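PDB 3QP9: type I polyketide synthase PikAII from Streptomyces venezuelae, which contributes a C2-type ketoreductase domain to a modular polyketide synthase and probably epimerizes a substituent-bearing carbon of the polyketide intermediate. Local coordinates for residues C153-A158 with P170-V175; I194-D199 with V221-S226. All blocks are in the same frame, centred on the assembly; numbering follows the deposited sequence.

In the fold
Both contacts lie in the N-terminal half of the chain, probably in the structural subdomain of the ketoreductase. Strand 151-156 comes first. A loop follows, and contact 1 closes it by bringing the first turns of helix 170-185 back against the strand. That helix leads to strand 190-196, which pairs beside strand 151-156. Helix 202-212 comes next, and contact 2 closes this second excursion by pairing strand 190-196 with strand 220-224. The two contacts follow in series and neither encloses the other. They meet where T155 OG1 is hydrogen-bonded to D195 OD2. Together they tie two successive beta-alpha-beta units of a Rossmann-like region around strand 190-196.

Contact 1: C153-A158 with P170-V175; sequences CVTHGA and PAQAMV
Q172 reaches from the first turns of helix 170-185 to the end of strand 151-156, and its amide meets T155 and H156. Its CG lies anti to the carbonyl carbon (chi1 -70°), and the chain runs extended beyond it, which carries the amide to the strand. OE1 accepts a hydrogen bond from H156 N at 2.9 Å. The donor sits above the carbonyl plane. The same oxygen lies 3.2 Å from T155 CB.

The other end of the amide lies over one face of the H156 ring. Q172 NE2 stands 3.1 Å above the ring plane, displaced from the ring centre toward H156 NE2, and the ring and amide planes are 80° apart. CB of H156 points away from the helix. With chi1 at 59°, CG sits between the backbone N and the carbonyl carbon, which swings the ring back over the Q172 amide. The ring is held by S198 O at ND1 and by W116, which it meets edge-to-face. Q172 NE2 is hydrogen-bonded to E118, so both ends of this buried amide have polar partners.

The T155 and Q172 side chains run past one another head to tail. T155 CG2 lies 3.7 Å from Q172 O, while OG1 is hydrogen-bonded to D195 and W176. Beyond the strand end, A158 CB packs 3.7 Å from Q172 CB. A173 CB meets A158 O at 3.4 Å. Toward the other end of the contact the packing is apolar, with C153 CB 4.1 Å from V175 CG1.

The axes of strand 153-156 and helix 170-175 run nearly antiparallel, 8.3 Å apart at closest approach. This is the strand-to-helix packing of a beta-alpha-beta unit in a Rossmann-like fold, formed by strand 151-156, helix 170-185 and strand 190-196.

Contact 2: I194-D199 with V221-S226; sequences IDLPSD and VAVRAS
I194 and D195 pair with V221 and A222 as parallel strands: D195 N bonds V221 O at 2.9 Å, and V223 N returns the bond to D195 O at 2.9 Å. The strand axes are 20° from parallel.

On the face of D195 and A222, the R224 guanidinium crosses the carboxylate with the two planes 68° apart. NH1 and NH2 both grip D195 OD1, at 2.8 and 3.2 Å. This is a salt bridge, and OD1 lies near the guanidinium plane. The NH1 bond comes nearly along the C-O axis, while NH2 approaches from above the carboxylate plane. A bend at chi2 (-68°) folds the arginine back along its own strand, where NH2 also bonds V223 O. A weak bond joins NH2 to D195 O. R224 NE makes a second salt bridge, to D165. OD1 of D195 thus takes two arginine N-H groups, and OD2 is hydrogen-bonded to T155 OG1 and A158 N, which probably compensates the buried carboxylate.

Strand 190-196, helix 202-212 and strand 220-224 form a left-handed beta-alpha-beta crossover, as between the last two parallel strands of short-chain dehydrogenase/reductase-type Rossmann folds, and helix 202-212 packs on the face of I194.

There I194 CG2 touches V223 CG2 at 3.6 Å. L196 lies alongside V223, both directed to the same face, with L196 CD2 4.1 Å from V223 CG2. At the strand end P197 CD rests 3.3 Å from V223 O.

Contact 1: C153-A158 with P170-V175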
ATOM      1  N   CYS A 153       2.550 -15.364   2.759  1.00 28.41           N
ATOM      2  CA  CYS A 153       1.455 -14.994   1.822  1.00 28.57           C
ATOM      3  C   CYS A 153       2.037 -14.737   0.470  1.00 28.88           C
ATOM      4  O   CYS A 153       2.933 -13.950   0.339  1.00 27.78           O
ATOM      5  CB  CYS A 153       0.681 -13.741   2.314  1.00 27.42           C
ATOM      6  SG  CYS A 153      -0.227 -14.062   3.857  1.00 31.89           S
ATOM      7  N   VAL A 154       1.561 -15.447  -0.532  1.00 29.02           N
ATOM      8  CA  VAL A 154       2.110 -15.340  -1.869  1.00 29.73           C
ATOM      9  C   VAL A 154       1.183 -14.547  -2.755  1.00 31.51           C
ATOM     10  O   VAL A 154      -0.042 -14.783  -2.748  1.00 33.75           O
ATOM     11  CB  VAL A 154       2.419 -16.728  -2.419  1.00 31.82           C
ATOM     12  CG1 VAL A 154       2.907 -16.669  -3.878  1.00 29.86           C
ATOM     13  CG2 VAL A 154       3.545 -17.414  -1.536  1.00 34.04           C
ATOM     14  N   THR A 155       1.737 -13.563  -3.517  1.00 30.24           N
ATOM     15  CA  THR A 155       0.951 -12.794  -4.441  1.00 28.99           C
ATOM     16  C   THR A 155       1.567 -12.978  -5.826  1.00 29.95           C
ATOM     17  O   THR A 155       2.593 -13.600  -5.947  1.00 28.63           O
ATOM     18  CB  THR A 155       0.969 -11.273  -4.079  1.00 28.69           C
ATOM     19  OG1 THR A 155       2.355 -10.818  -4.034  1.00 28.63           O
ATOM     20  CG2 THR A 155       0.229 -11.006  -2.731  1.00 30.65           C
ATOM     21  N   HIS A 156       0.920 -12.462  -6.883  1.00 30.83           N
ATOM     22  CA  HIS A 156       1.535 -12.384  -8.249  1.00 29.99           C
ATOM     23  C   HIS A 156       1.149 -11.050  -8.814  1.00 28.45           C
ATOM     24  O   HIS A 156      -0.001 -10.648  -8.703  1.00 28.79           O
ATOM     25  CB  HIS A 156       1.079 -13.570  -9.185  1.00 31.46           C
ATOM     26  CG  HIS A 156      -0.396 -13.660  -9.399  1.00 35.65           C
ATOM     27  ND1 HIS A 156      -1.017 -13.097 -10.495  1.00 35.45           N
ATOM     28  CD2 HIS A 156      -1.384 -14.257  -8.663  1.00 36.40           C
ATOM     29  CE1 HIS A 156      -2.325 -13.310 -10.420  1.00 35.98           C
ATOM     30  NE2 HIS A 156      -2.578 -14.007  -9.316  1.00 35.77           N
ATOM     31  N   GLY A 157       2.108 -10.345  -9.404  1.00 28.54           N
ATOM     32  CA  GLY A 157       1.847  -9.013 -10.014  1.00 27.36           C
ATOM     33  C   GLY A 157       1.608  -7.882  -8.994  1.00 27.97           C
ATOM     34  O   GLY A 157       1.130  -6.832  -9.364  1.00 29.34           O
ATOM     35  N   ALA A 158       1.874  -8.109  -7.713  1.00 26.09           N
ATOM     36  CA  ALA A 158       1.610  -7.107  -6.712  1.00 26.30           C
ATOM     37  C   ALA A 158       2.641  -5.941  -6.538  1.00 24.66           C
ATOM     38  O   ALA A 158       2.290  -4.881  -5.969  1.00 23.38           O
ATOM     39  CB  ALA A 158       1.261  -7.769  -5.344  1.00 24.96           C
ATOM     40  N   PRO A 170      -2.904  -4.411  -8.433  1.00 32.19           N
ATOM     41  CA  PRO A 170      -2.755  -3.473  -7.407  1.00 30.84           C
ATOM     42  C   PRO A 170      -3.582  -3.962  -6.229  1.00 30.56           C
ATOM     43  O   PRO A 170      -3.220  -3.713  -5.059  1.00 27.53           O
ATOM     44  CB  PRO A 170      -3.350  -2.208  -8.064  1.00 32.10           C
ATOM     45  CG  PRO A 170      -4.214  -2.794  -9.207  1.00 33.55           C
ATOM     46  CD  PRO A 170      -3.284  -3.745  -9.691  1.00 32.54           C
ATOM     47  N   ALA A 171      -4.644  -4.723  -6.494  1.00 28.14           N
ATOM     48  CA  ALA A 171      -5.358  -5.239  -5.334  1.00 29.30           C
ATOM     49  C   ALA A 171      -4.544  -6.176  -4.462  1.00 27.49           C
ATOM     50  O   ALA A 171      -4.677  -6.135  -3.225  1.00 27.29           O
ATOM     51  CB  ALA A 171      -6.697  -5.927  -5.745  1.00 30.07           C
ATOM     52  N   GLN A 172      -3.687  -6.995  -5.061  1.00 28.44           N
ATOM     53  CA  GLN A 172      -2.845  -7.914  -4.225  1.00 28.42           C
ATOM     54  C   GLN A 172      -1.795  -7.141  -3.404  1.00 28.45           C
ATOM     55  O   GLN A 172      -1.340  -7.633  -2.388  1.00 26.45           O
ATOM     56  CB  GLN A 172      -2.229  -9.025  -5.083  1.00 28.73           C
ATOM     57  CG  GLN A 172      -3.276 -10.048  -5.593  1.00 29.11           C
ATOM     58  CD  GLN A 172      -2.670 -11.198  -6.284  1.00 27.18           C
ATOM     59  OE1 GLN A 172      -1.695 -11.764  -5.779  1.00 30.87           O
ATOM     60  NE2 GLN A 172      -3.285 -11.641  -7.437  1.00 28.15           N
ATOM     61  N   ALA A 173      -1.342  -5.968  -3.882  1.00 27.45           N
ATOM     62  CA  ALA A 173      -0.429  -5.136  -3.028  1.00 24.18           C
ATOM     63  C   ALA A 173      -1.085  -4.822  -1.693  1.00 26.50           C
ATOM     64  O   ALA A 173      -0.356  -4.490  -0.792  1.00 24.68           O
ATOM     65  CB  ALA A 173      -0.028  -3.786  -3.728  1.00 24.25           C
ATOM     66  N   MET A 174      -2.443  -4.888  -1.564  1.00 27.13           N
ATOM     67  CA  MET A 174      -3.103  -4.579  -0.232  1.00 28.11           C
ATOM     68  C   MET A 174      -2.777  -5.653   0.779  1.00 28.64           C
ATOM     69  O   MET A 174      -2.687  -5.385   1.975  1.00 28.82           O
ATOM     70  CB  MET A 174      -4.630  -4.436  -0.322  1.00 29.01           C
ATOM     71  CG  MET A 174      -5.001  -3.378  -1.332  1.00 31.18           C
ATOM     72  SD  MET A 174      -6.648  -2.718  -1.192  1.00 37.18           S
ATOM     73  CE  MET A 174      -7.515  -4.133  -1.898  1.00 31.54           C
ATOM     74  N   VAL A 175      -2.554  -6.877   0.320  1.00 28.00           N
ATOM     75  CA  VAL A 175      -2.059  -7.884   1.230  1.00 27.89           C
ATOM     76  C   VAL A 175      -0.641  -7.596   1.740  1.00 26.40           C
ATOM     77  O   VAL A 175      -0.311  -7.849   2.909  1.00 26.08           O
ATOM     78  CB  VAL A 175      -2.126  -9.236   0.567  1.00 30.18           C
ATOM     79  CG1 VAL A 175      -1.277 -10.245   1.341  1.00 32.95           C
ATOM     80  CG2 VAL A 175      -3.584  -9.610   0.467  1.00 29.97           C
TER

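Contact 2: I194-D199 with V221-S226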
ATOM      1  N   ILE A 194       5.772 -12.978  -0.488  1.00 23.47           N
ATOM      2  CA  ILE A 194       6.526 -13.337  -1.678  1.00 25.09           C
ATOM      3  C   ILE A 194       5.701 -13.001  -2.867  1.00 26.62           C
ATOM      4  O   ILE A 194       4.591 -13.474  -2.950  1.00 25.12           O
ATOM      5  CB  ILE A 194       6.835 -14.822  -1.713  1.00 26.54           C
ATOM      6  CG1 ILE A 194       7.591 -15.231  -0.448  1.00 29.54           C
ATOM      7  CG2 ILE A 194       7.590 -15.157  -3.045  1.00 27.01           C
ATOM      8  CD1 ILE A 194       7.817 -16.713  -0.257  1.00 23.49           C
ATOM      9  N   ASP A 195       6.256 -12.275  -3.863  1.00 26.52           N
ATOM     10  CA  ASP A 195       5.448 -11.970  -5.051  1.00 27.98           C
ATOM     11  C   ASP A 195       6.021 -12.696  -6.270  1.00 29.68           C
ATOM     12  O   ASP A 195       7.187 -12.513  -6.581  1.00 28.92           O
ATOM     13  CB  ASP A 195       5.472 -10.453  -5.306  1.00 27.60           C
ATOM     14  CG  ASP A 195       4.596 -10.034  -6.480  1.00 31.58           C
ATOM     15  OD1 ASP A 195       5.187  -9.572  -7.495  1.00 34.20           O
ATOM     16  OD2 ASP A 195       3.366 -10.291  -6.406  1.00 31.03           O
ATOM     17  N   LEU A 196       5.182 -13.474  -6.947  1.00 29.76           N
ATOM     18  CA  LEU A 196       5.547 -14.294  -8.091  1.00 33.22           C
ATOM     19  C   LEU A 196       5.338 -13.420  -9.271  1.00 34.47           C
ATOM     20  O   LEU A 196       4.705 -12.393  -9.134  1.00 33.74           O
ATOM     21  CB  LEU A 196       4.679 -15.563  -8.171  1.00 32.89           C
ATOM     22  CG  LEU A 196       4.989 -16.519  -7.019  1.00 34.59           C
ATOM     23  CD1 LEU A 196       3.972 -17.653  -6.946  1.00 35.71           C
ATOM     24  CD2 LEU A 196       6.395 -17.106  -7.052  1.00 30.72           C
ATOM     25  N   PRO A 197       5.982 -13.746 -10.397  1.00 38.73           N
ATOM     26  CA  PRO A 197       5.824 -12.903 -11.593  1.00 42.57           C
ATOM     27  C   PRO A 197       4.332 -12.864 -11.984  1.00 47.09           C
ATOM     28  O   PRO A 197       3.663 -13.924 -11.879  1.00 48.30           O
ATOM     29  CB  PRO A 197       6.615 -13.654 -12.671  1.00 43.61           C
ATOM     30  CG  PRO A 197       7.588 -14.600 -11.952  1.00 39.19           C
ATOM     31  CD  PRO A 197       6.872 -14.918 -10.589  1.00 38.02           C
ATOM     32  N   SER A 198       3.817 -11.722 -12.476  1.00 49.61           N
ATOM     33  CA  SER A 198       2.350 -11.615 -12.796  1.00 52.39           C
ATOM     34  C   SER A 198       1.707 -12.922 -13.288  1.00 53.83           C
ATOM     35  O   SER A 198       0.581 -13.207 -12.928  1.00 54.50           O
ATOM     36  CB  SER A 198       2.022 -10.503 -13.802  1.00 52.67           C
ATOM     37  OG  SER A 198       2.650  -9.281 -13.456  1.00 55.74           O
ATOM     38  N   ASP A 199       2.429 -13.699 -14.099  1.00 55.95           N
ATOM     39  CA  ASP A 199       1.939 -14.998 -14.589  1.00 57.88           C
ATOM     40  C   ASP A 199       2.507 -16.176 -13.838  1.00 57.34           C
ATOM     41  O   ASP A 199       1.759 -16.929 -13.193  1.00 58.90           O
ATOM     42  CB  ASP A 199       2.097 -15.134 -16.117  1.00 58.81           C
ATOM     43  CG  ASP A 199       0.806 -14.760 -16.850  1.00 62.04           C
ATOM     44  OD1 ASP A 199       0.572 -13.538 -17.081  1.00 65.03           O
ATOM     45  OD2 ASP A 199       0.018 -15.690 -17.163  1.00 63.37           O
ATOM     46  N   VAL A 221       9.970 -10.433  -0.348  1.00 23.24           N
ATOM     47  CA  VAL A 221      10.741 -10.960  -1.480  1.00 23.56           C
ATOM     48  C   VAL A 221       9.928 -10.964  -2.739  1.00 22.17           C
ATOM     49  O   VAL A 221       8.772 -11.354  -2.751  1.00 23.79           O
ATOM     50  CB  VAL A 221      11.319 -12.380  -1.171  1.00 22.90           C
ATOM     51  CG1 VAL A 221      12.212 -12.859  -2.256  1.00 24.30           C
ATOM     52  CG2 VAL A 221      12.097 -12.394   0.151  1.00 23.85           C
ATOM     53  N   ALA A 222      10.561 -10.482  -3.844  1.00 23.26           N
ATOM     54  CA  ALA A 222      10.040 -10.669  -5.151  1.00 24.80           C
ATOM     55  C   ALA A 222      10.836 -11.761  -5.936  1.00 24.68           C
ATOM     56  O   ALA A 222      12.041 -11.853  -5.797  1.00 23.81           O
ATOM     57  CB  ALA A 222      10.154  -9.298  -5.922  1.00 25.42           C
ATOM     58  N   VAL A 223      10.130 -12.587  -6.735  1.00 24.09           N
ATOM     59  CA  VAL A 223      10.673 -13.712  -7.506  1.00 26.57           C
ATOM     60  C   VAL A 223      10.523 -13.305  -8.959  1.00 27.74           C
ATOM     61  O   VAL A 223       9.374 -13.045  -9.450  1.00 28.88           O
ATOM     62  CB  VAL A 223       9.838 -14.921  -7.343  1.00 25.74           C
ATOM     63  CG1 VAL A 223      10.421 -16.053  -8.180  1.00 29.05           C
ATOM     64  CG2 VAL A 223       9.806 -15.263  -5.849  1.00 27.45           C
ATOM     65  N   ARG A 224      11.652 -13.181  -9.655  1.00 29.37           N
ATOM     66  CA  ARG A 224      11.620 -12.693 -11.014  1.00 32.12           C
ATOM     67  C   ARG A 224      12.436 -13.637 -11.871  1.00 35.50           C
ATOM     68  O   ARG A 224      13.110 -14.563 -11.381  1.00 35.49           O
ATOM     69  CB  ARG A 224      12.093 -11.204 -11.188  1.00 34.35           C
ATOM     70  CG  ARG A 224      11.187 -10.181 -10.382  1.00 29.90           C
ATOM     71  CD  ARG A 224       9.849 -10.127 -10.984  1.00 31.44           C
ATOM     72  NE  ARG A 224       8.938  -9.141 -10.405  1.00 28.87           N
ATOM     73  CZ  ARG A 224       7.962  -9.395  -9.511  1.00 30.39           C
ATOM     74  NH1 ARG A 224       7.181  -8.392  -9.098  1.00 28.26           N
ATOM     75  NH2 ARG A 224       7.786 -10.618  -9.047  1.00 29.33           N
ATOM     76  N   ALA A 225      12.324 -13.447 -13.174  1.00 38.64           N
ATOM     77  CA  ALA A 225      13.123 -14.249 -14.110  1.00 40.61           C
ATOM     78  C   ALA A 225      14.620 -14.166 -13.755  1.00 40.04           C
ATOM     79  O   ALA A 225      15.355 -15.112 -13.925  1.00 41.53           O
ATOM     80  CB  ALA A 225      12.877 -13.725 -15.562  1.00 41.49           C
ATOM     81  N   SER A 226      15.047 -13.036 -13.226  1.00 39.49           N
ATOM     82  CA  SER A 226      16.463 -12.865 -12.816  1.00 39.67           C
ATOM     83  C   SER A 226      16.932 -13.611 -11.582  1.00 39.48           C
ATOM     84  O   SER A 226      18.139 -13.912 -11.484  1.00 40.68           O
ATOM     85  CB  SER A 226      16.838 -11.345 -12.764  1.00 41.32           C
ATOM     86  OG  SER A 226      16.403 -10.642 -11.586  1.00 42.63           O
TER